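PDB 1F32: major pepsin inhibitor 3 from Ascaris suum, which inhibits the aspartic protease pepsin and is secreted by this parasitic roundworm. Local coordinates for residues A[74-78]-A[79-83]. Numbering follows the deposited sequence.
Sequences FNFVG and CSVLG
Phe-74 and Val-81 pair through two backbone hydrogen bonds in a tight antiparallel hairpin, Phe-74 N to Val-81 O and Val-81 N to Phe-74 O, each 2.8 Å; the N-to-C directions of the short strand segments lie 172° apart, nearly exactly antiparallel. Nearer the turn, Phe-76 N gives a 2.8 Å bond to Cys-79 O, whereas the return from Cys-79 N to Phe-76 O is weak at 3.5 Å. Val-77 and Gly-78 make the reversal with angles that fit a type II turn, in which a CB on Gly-78 would be jammed against Val-77 O.

On one face, the non-hydrogen-bonded pair Asn-75 and Ser-80 joins side chain to side chain. A chi1 of -61° sets Ser-80 OG beside its backbone N, from where it donates to Asn-75 OD1 over 2.8 Å, in the amide plane and on a lone pair. Ser-80 OG also accepts a hydrogen bond from a water, which gives its second to Phe-76 O. The Asn-75 amide is held at both ends, since ND2 bonds to Ser-5 OG on the neighbouring strand 5-8.

The other face, with Phe-74, Phe-76, Cys-79 and Val-81, is mainly apolar. Val-81 CG2 meets the edge of the Phe-76 ring at CE2, 3.9 Å away and in the ring plane, and Cys-79 SG lies obliquely beside the same ring, 4.2 Å from CD2. Phe-107 of helix 98-116 packs edge-to-face with Phe-76, and SG is in disulfide linkage with Cys-146.

The hairpin thus separates its chemistry by face: a hydrogen-bond network links its two strands, and the Asn-75 amide extends it to strand 5-8, while sulfur, aromatic and aliphatic groups join the sheet to the helix and the C-terminal segment.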
loop_
_atom_site.group_PDB
_atom_site.type_symbol
_atom_site.label_atom_id
_atom_site.label_comp_id
_atom_site.label_asym_id
_atom_site.label_seq_id
_atom_site.Cartn_x
_atom_site.Cartn_y
_atom_site.Cartn_z
ATOM N N PHE A 74 -1.832 -3.008 6.133
ATOM C CA PHE A 74 -1.800 -2.999 7.588
ATOM C C PHE A 74 -0.816 -1.893 7.974
ATOM O O PHE A 74 0.320 -1.859 7.495
ATOM C CB PHE A 74 -1.302 -4.341 8.131
ATOM C CG PHE A 74 -2.200 -5.515 7.809
ATOM C CD1 PHE A 74 -3.445 -5.653 8.424
ATOM C CD2 PHE A 74 -1.775 -6.500 6.923
ATOM C CE1 PHE A 74 -4.260 -6.768 8.158
ATOM C CE2 PHE A 74 -2.577 -7.618 6.648
ATOM C CZ PHE A 74 -3.823 -7.747 7.273
ATOM N N ASN A 75 -1.262 -0.988 8.831
ATOM C CA ASN A 75 -0.426 0.123 9.261
ATOM C C ASN A 75 -0.112 0.037 10.748
ATOM O O ASN A 75 -1.018 0.050 11.578
ATOM C CB ASN A 75 -1.142 1.419 8.934
ATOM C CG ASN A 75 -1.509 1.504 7.473
ATOM O OD1 ASN A 75 -0.635 1.514 6.610
ATOM N ND2 ASN A 75 -2.808 1.537 7.185
ATOM N N PHE A 76 1.180 -0.053 11.068
ATOM C CA PHE A 76 1.643 -0.158 12.448
ATOM C C PHE A 76 2.434 1.092 12.794
ATOM O O PHE A 76 2.658 1.940 11.941
ATOM C CB PHE A 76 2.576 -1.356 12.607
ATOM C CG PHE A 76 2.010 -2.645 12.081
ATOM C CD1 PHE A 76 1.103 -3.383 12.834
ATOM C CD2 PHE A 76 2.365 -3.099 10.819
ATOM C CE1 PHE A 76 0.554 -4.566 12.321
ATOM C CE2 PHE A 76 1.829 -4.268 10.302
ATOM C CZ PHE A 76 0.919 -5.007 11.054
ATOM N N VAL A 77 2.851 1.192 14.053
ATOM C CA VAL A 77 3.661 2.318 14.486
ATOM C C VAL A 77 5.063 2.030 13.975
ATOM O O VAL A 77 5.720 1.086 14.429
ATOM C CB VAL A 77 3.710 2.438 16.023
ATOM C CG1 VAL A 77 4.742 3.495 16.426
ATOM C CG2 VAL A 77 2.343 2.806 16.557
ATOM N N GLY A 78 5.508 2.820 13.005
ATOM C CA GLY A 78 6.844 2.626 12.477
ATOM C C GLY A 78 6.896 2.031 11.087
ATOM O O GLY A 78 7.899 2.188 10.387
ATOM N N CYS A 79 5.834 1.340 10.672
ATOM C CA CYS A 79 5.849 0.751 9.342
ATOM C C CYS A 79 4.496 0.269 8.832
ATOM O O CYS A 79 3.520 0.208 9.588
ATOM C CB CYS A 79 6.863 -0.391 9.312
ATOM S SG CYS A 79 6.369 -2.063 9.858
ATOM N N SER A 80 4.446 -0.053 7.540
ATOM C CA SER A 80 3.223 -0.528 6.901
ATOM C C SER A 80 3.482 -1.718 5.982
ATOM O O SER A 80 4.574 -1.884 5.429
ATOM C CB SER A 80 2.573 0.583 6.056
ATOM O OG SER A 80 2.196 1.709 6.833
ATOM N N VAL A 81 2.456 -2.543 5.831
ATOM C CA VAL A 81 2.505 -3.693 4.944
ATOM C C VAL A 81 1.389 -3.460 3.926
ATOM O O VAL A 81 0.248 -3.163 4.287
ATOM C CB VAL A 81 2.223 -5.014 5.696
ATOM C CG1 VAL A 81 2.238 -6.187 4.711
ATOM C CG2 VAL A 81 3.250 -5.221 6.790
ATOM N N LEU A 82 1.725 -3.572 2.649
ATOM C CA LEU A 82 0.744 -3.405 1.590
ATOM C C LEU A 82 0.941 -4.633 0.717
ATOM O O LEU A 82 2.048 -4.887 0.221
ATOM C CB LEU A 82 1.012 -2.129 0.794
ATOM C CG LEU A 82 0.078 -1.882 -0.395
ATOM C CD1 LEU A 82 -1.321 -1.588 0.099
ATOM C CD2 LEU A 82 0.610 -0.706 -1.218
ATOM N N GLY A 83 -0.131 -5.394 0.539
ATOM C CA GLY A 83 -0.032 -6.608 -0.236
ATOM C C GLY A 83 0.917 -7.463 0.573
ATOM O O GLY A 83 0.737 -7.663 1.773
HETATM O O HOH W 1 2.184 2.971 9.641
#